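Long-range contact in N-acyl-D-glutamate deacylase (Bordetella bronchiseptica, PDB 3GIP), which probably hydrolyses the amide bond of N-acyl-D-glutamate with the help of zinc, as a deacylase of the amidohydrolase superfamily: residues 350-355 and 392-397. Residues are numbered along the deposited sequence; the frame is centred on the assembly and turned at random.
Sequences EVKRIF and ARLMTL
L394 lays its methyl CD1 against the start of the K352 chain, 3.6 Å from both CB and CG, while the same methyl also lies beside the F355 ring, near the ring plane, with CD1 4.4 Å from CD2. A branched aliphatic residue suits this place because one methyl can touch the K352 stem closely and the edge of the F355 ring more loosely, the two residues being three apart on the helix. K352 crosses L394 at about a right angle and, extended beyond CG, carries its ammonium past the loop: NZ comes 4.0 Å from CB of A392, whose methyl lies beside the end of the lysine at the partly exposed rim. That tip pairs with E348, one turn earlier on the same helix. Lysine thus gives the partly exposed border an apolar stem as well as a charge.

Deeper in, M395 meets F355. With CG anti to the backbone N (chi1 176°), F355 sends its ring out from the helix toward the loop, and the methionine crosses it at roughly ninety degrees. The unbranched, apolar chain of M395 bends at chi3, 69°, so that sulfur and terminal methyl both lie against the CE2 side of the ring, which suits a buried place beside an aromatic; CE is 3.4 Å from CE2 of F355. SD stands 4.6 Å from the ring centroid, an oblique Met-aromatic contact.

No hydrogen bond joins the two segments directly, although L394 O accepts one from the side-chain amide NE2 of Q356, just beyond F355. Helix 348-356 is held here against the loop linking helices 376-391 and 397-404: V384 and Y388 of the former add to its packing, A400 and R403 of the latter touch M395, and I354 and F355 reach I281 on strand 277-281 of the TIM-barrel-like amidohydrolase core.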
loop_
_atom_site.group_PDB
_atom_site.type_symbol
_atom_site.label_atom_id
_atom_site.label_comp_id
_atom_site.label_asym_id
_atom_site.label_seq_id
_atom_site.Cartn_x
_atom_site.Cartn_y
_atom_site.Cartn_z
ATOM N N GLU A 350 9.788 -16.764 -5.820
ATOM C CA GLU A 350 10.393 -15.989 -4.745
ATOM C C GLU A 350 9.364 -15.040 -4.135
ATOM O O GLU A 350 9.341 -14.847 -2.919
ATOM C CB GLU A 350 11.597 -15.197 -5.260
ATOM C CG GLU A 350 12.255 -14.330 -4.194
ATOM C CD GLU A 350 13.722 -14.098 -4.468
ATOM O OE1 GLU A 350 14.062 -13.759 -5.619
ATOM O OE2 GLU A 350 14.535 -14.251 -3.532
ATOM N N VAL A 351 8.527 -14.438 -4.978
ATOM C CA VAL A 351 7.490 -13.538 -4.486
ATOM C C VAL A 351 6.644 -14.320 -3.490
ATOM O O VAL A 351 6.293 -13.826 -2.418
ATOM C CB VAL A 351 6.567 -13.050 -5.623
ATOM C CG1 VAL A 351 5.473 -12.162 -5.052
ATOM C CG2 VAL A 351 7.374 -12.291 -6.668
ATOM N N LYS A 352 6.322 -15.558 -3.855
ATOM C CA LYS A 352 5.524 -16.423 -3.003
ATOM C C LYS A 352 6.229 -16.753 -1.688
ATOM O O LYS A 352 5.594 -16.765 -0.630
ATOM C CB LYS A 352 5.169 -17.710 -3.759
ATOM C CG LYS A 352 4.162 -17.496 -4.884
ATOM C CD LYS A 352 3.902 -18.787 -5.652
ATOM C CE LYS A 352 2.731 -18.637 -6.604
ATOM N NZ LYS A 352 2.533 -19.865 -7.428
ATOM N N ARG A 353 7.534 -17.020 -1.741
ATOM C CA ARG A 353 8.277 -17.336 -0.522
ATOM C C ARG A 353 8.326 -16.136 0.417
ATOM O O ARG A 353 8.245 -16.283 1.638
ATOM C CB ARG A 353 9.712 -17.769 -0.842
ATOM C CG ARG A 353 9.836 -19.104 -1.548
ATOM C CD ARG A 353 11.252 -19.655 -1.397
ATOM N NE ARG A 353 12.269 -18.794 -2.003
ATOM C CZ ARG A 353 12.551 -18.762 -3.303
ATOM N NH1 ARG A 353 11.895 -19.547 -4.145
ATOM N NH2 ARG A 353 13.491 -17.946 -3.767
ATOM N N ILE A 354 8.475 -14.947 -0.158
ATOM C CA ILE A 354 8.528 -13.731 0.641
ATOM C C ILE A 354 7.181 -13.532 1.328
ATOM O O ILE A 354 7.128 -13.192 2.511
ATOM C CB ILE A 354 8.860 -12.507 -0.237
ATOM C CG1 ILE A 354 10.284 -12.650 -0.779
ATOM C CG2 ILE A 354 8.728 -11.217 0.580
ATOM C CD1 ILE A 354 10.666 -11.599 -1.802
ATOM N N PHE A 355 6.096 -13.763 0.595
ATOM C CA PHE A 355 4.767 -13.611 1.169
ATOM C C PHE A 355 4.572 -14.557 2.352
ATOM O O PHE A 355 3.873 -14.231 3.307
ATOM C CB PHE A 355 3.680 -13.880 0.124
ATOM C CG PHE A 355 2.286 -13.839 0.687
ATOM C CD1 PHE A 355 1.828 -12.701 1.347
ATOM C CD2 PHE A 355 1.448 -14.946 0.601
ATOM C CE1 PHE A 355 0.556 -12.668 1.917
ATOM C CE2 PHE A 355 0.173 -14.921 1.167
ATOM C CZ PHE A 355 -0.270 -13.782 1.827
ATOM N N ALA A 392 -2.308 -22.145 -4.966
ATOM C CA ALA A 392 -0.989 -22.605 -4.540
ATOM C C ALA A 392 -0.915 -23.169 -3.122
ATOM O O ALA A 392 0.075 -23.812 -2.762
ATOM C CB ALA A 392 0.018 -21.468 -4.693
ATOM N N ARG A 393 -1.945 -22.917 -2.321
ATOM C CA ARG A 393 -1.990 -23.395 -0.941
ATOM C C ARG A 393 -0.752 -22.989 -0.142
ATOM O O ARG A 393 -0.208 -23.785 0.625
ATOM C CB ARG A 393 -2.145 -24.919 -0.918
ATOM C CG ARG A 393 -3.434 -25.401 -1.558
ATOM C CD ARG A 393 -4.628 -24.758 -0.877
ATOM N NE ARG A 393 -5.898 -25.117 -1.499
ATOM C CZ ARG A 393 -7.067 -24.591 -1.154
ATOM N NH1 ARG A 393 -7.130 -23.678 -0.191
ATOM N NH2 ARG A 393 -8.174 -24.975 -1.769
ATOM N N LEU A 394 -0.316 -21.743 -0.316
ATOM C CA LEU A 394 0.860 -21.240 0.391
ATOM C C LEU A 394 0.614 -21.115 1.888
ATOM O O LEU A 394 1.549 -21.162 2.684
ATOM C CB LEU A 394 1.283 -19.884 -0.176
ATOM C CG LEU A 394 1.781 -19.882 -1.619
ATOM C CD1 LEU A 394 2.142 -18.456 -2.016
ATOM C CD2 LEU A 394 2.987 -20.800 -1.755
ATOM N N MET A 395 -0.647 -20.926 2.259
ATOM C CA MET A 395 -1.062 -20.832 3.655
ATOM C C MET A 395 -2.576 -20.996 3.659
ATOM O O MET A 395 -3.193 -21.036 2.597
ATOM C CB MET A 395 -0.654 -19.483 4.277
ATOM C CG MET A 395 -1.284 -18.252 3.645
ATOM S SD MET A 395 -0.679 -16.722 4.419
ATOM C CE MET A 395 1.030 -16.723 3.867
ATOM N N THR A 396 -3.180 -21.115 4.834
ATOM C CA THR A 396 -4.625 -21.275 4.886
ATOM C C THR A 396 -5.300 -19.935 4.685
ATOM O O THR A 396 -4.660 -18.885 4.780
ATOM C CB THR A 396 -5.096 -21.832 6.239
ATOM O OG1 THR A 396 -4.795 -20.886 7.271
ATOM C CG2 THR A 396 -4.405 -23.150 6.541
ATOM N N LEU A 397 -6.595 -19.975 4.402
ATOM C CA LEU A 397 -7.354 -18.752 4.208
ATOM C C LEU A 397 -7.329 -17.954 5.516
ATOM O O LEU A 397 -7.206 -16.726 5.502
ATOM C CB LEU A 397 -8.791 -19.091 3.804
ATOM C CG LEU A 397 -9.700 -17.915 3.435
ATOM C CD1 LEU A 397 -9.058 -17.089 2.325
ATOM C CD2 LEU A 397 -11.055 -18.446 2.985
#